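Local coordinates for 303aa long hypothetical esterase (Sulfolobus tokodaii, PDB 3AIN), which probably hydrolyses carboxylic ester bonds as a thermostable carboxylesterase of the hormone-sensitive-lipase-like group, at residues W150-S155 with E186-K191. The protein carries 1 engineered substitution. Numbering follows the deposited sequence.
Sequences WVYNNS and ENIKLK
With CG of Tyr-152 swung anti to the backbone N (chi1 -177°), the phenol leaves the last turn of its helix and reaches across to the loop 186-191. Ile-188 answers from that loop: at chi1 -70° its CG2 is the branch lying opposite the backbone N, and this carries the methyl onto the Tyr-152 ring. There it rests almost exactly above the middle of one face, 3.6 Å from the ring centroid, a CH-pi contact. Its closest ring atom is CD1 of Tyr-152, also 3.6 Å from Ile-188 CG2, whereas Ile-188 CG1 comes no nearer than the CD2 side of the Tyr-152 ring.

At the far end of the ring the contact turns polar. The backbone N-H of Lys-189 points nearly straight at Tyr-152 OH, but at 3.3 Å between N and OH the hydrogen bond is weak. Lys-189 O lies at the ring edge, 3.7 Å from Tyr-152 CE1. Lys-189 CB passes close to the hydroxyl, and only the outer part of the chain runs off.

Ile-188 also packs on Phe-145 and Leu-148 of helix 139-153, and Tyr-152 touches Ile-164 of strand 164-169. Just before Ile-188, Asn-187, with positive phi, takes the C-prime place in the Schellman motif closing helix 171-185. The end of helix 139-153 thus packs on the loop that leads from helix 171-185 into strand 192-196, a surface contact in the alpha/beta hydrolase fold.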
loop_
_atom_site.group_PDB
_atom_site.type_symbol
_atom_site.label_atom_id
_atom_site.label_comp_id
_atom_site.label_asym_id
_atom_site.label_seq_id
_atom_site.Cartn_x
_atom_site.Cartn_y
_atom_site.Cartn_z
ATOM N N TRP A 150 14.825 -16.923 20.205
ATOM C CA TRP A 150 15.198 -16.233 21.418
ATOM C C TRP A 150 14.273 -15.049 21.694
ATOM O O TRP A 150 13.853 -14.839 22.796
ATOM C CB TRP A 150 16.668 -15.792 21.376
ATOM C CG TRP A 150 17.171 -15.157 22.646
ATOM C CD1 TRP A 150 17.807 -15.778 23.672
ATOM C CD2 TRP A 150 17.091 -13.781 23.012
ATOM N NE1 TRP A 150 18.120 -14.880 24.653
ATOM C CE2 TRP A 150 17.670 -13.652 24.279
ATOM C CE3 TRP A 150 16.532 -12.666 22.427
ATOM C CZ2 TRP A 150 17.738 -12.456 24.918
ATOM C CZ3 TRP A 150 16.611 -11.493 23.065
ATOM C CH2 TRP A 150 17.222 -11.382 24.289
ATOM N N VAL A 151 13.988 -14.249 20.668
ATOM C CA VAL A 151 13.076 -13.133 20.919
ATOM C C VAL A 151 11.695 -13.607 21.386
ATOM O O VAL A 151 11.101 -13.026 22.294
ATOM C CB VAL A 151 12.939 -12.183 19.686
ATOM C CG1 VAL A 151 11.847 -11.153 19.939
ATOM C CG2 VAL A 151 14.262 -11.461 19.464
ATOM N N TYR A 152 11.180 -14.669 20.761
ATOM C CA TYR A 152 9.860 -15.182 21.088
ATOM C C TYR A 152 9.861 -15.635 22.557
ATOM O O TYR A 152 8.876 -15.459 23.268
ATOM C CB TYR A 152 9.552 -16.394 20.200
ATOM C CG TYR A 152 8.170 -16.987 20.378
ATOM C CD1 TYR A 152 7.058 -16.409 19.769
ATOM C CD2 TYR A 152 8.011 -18.208 21.011
ATOM C CE1 TYR A 152 5.803 -17.002 19.856
ATOM C CE2 TYR A 152 6.757 -18.798 21.119
ATOM C CZ TYR A 152 5.675 -18.218 20.504
ATOM O OH TYR A 152 4.450 -18.844 20.568
ATOM N N ASN A 153 10.957 -16.256 22.952
ATOM C CA ASN A 153 11.059 -16.838 24.290
ATOM C C ASN A 153 11.471 -15.814 25.351
ATOM O O ASN A 153 11.503 -16.143 26.541
ATOM C CB ASN A 153 12.042 -18.008 24.270
ATOM C CG ASN A 153 11.430 -19.272 23.679
ATOM O OD1 ASN A 153 10.209 -19.388 23.562
ATOM N ND2 ASN A 153 12.276 -20.255 23.384
ATOM N N ASN A 154 11.791 -14.586 24.932
ATOM C CA ASN A 154 12.239 -13.540 25.850
ATOM C C ASN A 154 11.485 -12.210 25.650
ATOM O O ASN A 154 11.957 -11.154 26.071
ATOM C CB ASN A 154 13.738 -13.315 25.738
ATOM C CG ASN A 154 14.549 -14.499 26.260
ATOM O OD1 ASN A 154 14.815 -14.596 27.467
ATOM N ND2 ASN A 154 14.889 -15.433 25.374
ATOM N N SER A 155 10.278 -12.321 25.110
ATOM C CA SER A 155 9.495 -11.158 24.658
ATOM C C SER A 155 9.146 -10.241 25.815
ATOM O O SER A 155 9.070 -9.043 25.633
ATOM C CB SER A 155 8.211 -11.594 23.943
ATOM O OG SER A 155 7.297 -12.240 24.826
ATOM N N GLU A 186 8.276 -25.675 14.727
ATOM C CA GLU A 186 8.548 -25.716 16.161
ATOM C C GLU A 186 7.403 -25.187 17.016
ATOM O O GLU A 186 7.643 -24.724 18.128
ATOM C CB GLU A 186 9.803 -24.908 16.492
ATOM C CG GLU A 186 10.987 -25.248 15.623
ATOM C CD GLU A 186 12.199 -25.634 16.431
ATOM O OE1 GLU A 186 12.293 -25.202 17.598
ATOM O OE2 GLU A 186 13.094 -26.296 15.867
ATOM N N ASN A 187 6.207 -25.102 16.432
ATOM C CA ASN A 187 5.030 -24.523 17.089
ATOM C C ASN A 187 5.221 -23.121 17.677
ATOM O O ASN A 187 4.658 -22.790 18.718
ATOM C CB ASN A 187 4.441 -25.481 18.141
ATOM C CG ASN A 187 2.923 -25.355 18.261
ATOM O OD1 ASN A 187 2.315 -25.859 19.208
ATOM N ND2 ASN A 187 2.318 -24.620 17.334
ATOM N N ILE A 188 6.003 -22.289 16.996
ATOM C CA ILE A 188 6.164 -20.903 17.408
ATOM C C ILE A 188 5.184 -20.091 16.594
ATOM O O ILE A 188 5.138 -20.247 15.374
ATOM C CB ILE A 188 7.582 -20.401 17.093
ATOM C CG1 ILE A 188 8.595 -21.079 18.016
ATOM C CG2 ILE A 188 7.651 -18.870 17.164
ATOM C CD1 ILE A 188 10.031 -20.891 17.550
ATOM N N LYS A 189 4.265 -19.414 17.281
ATOM C CA LYS A 189 3.105 -18.817 16.640
ATOM C C LYS A 189 3.354 -17.327 16.444
ATOM O O LYS A 189 3.131 -16.531 17.349
ATOM C CB LYS A 189 1.848 -19.019 17.498
ATOM C CG LYS A 189 1.401 -20.471 17.595
ATOM C CD LYS A 189 0.818 -20.791 18.966
ATOM C CE LYS A 189 0.912 -22.284 19.263
ATOM N NZ LYS A 189 -0.402 -22.852 19.667
ATOM N N LEU A 190 3.778 -16.957 15.237
ATOM C CA LEU A 190 4.016 -15.560 14.901
ATOM C C LEU A 190 2.728 -14.876 14.442
ATOM O O LEU A 190 1.879 -15.507 13.812
ATOM C CB LEU A 190 5.026 -15.506 13.752
ATOM C CG LEU A 190 6.328 -16.251 14.009
ATOM C CD1 LEU A 190 7.204 -16.190 12.739
ATOM C CD2 LEU A 190 7.033 -15.582 15.177
ATOM N N LYS A 191 2.694 -13.556 14.592
ATOM C CA LYS A 191 1.510 -12.770 14.261
ATOM C C LYS A 191 1.447 -12.473 12.766
ATOM O O LYS A 191 0.361 -12.305 12.225
ATOM C CB LYS A 191 1.482 -11.451 15.038
ATOM C CG LYS A 191 1.178 -11.590 16.543
ATOM C CD LYS A 191 0.073 -12.596 16.802
ATOM C CE LYS A 191 -0.058 -12.871 18.301
ATOM N NZ LYS A 191 -1.118 -12.021 18.900
#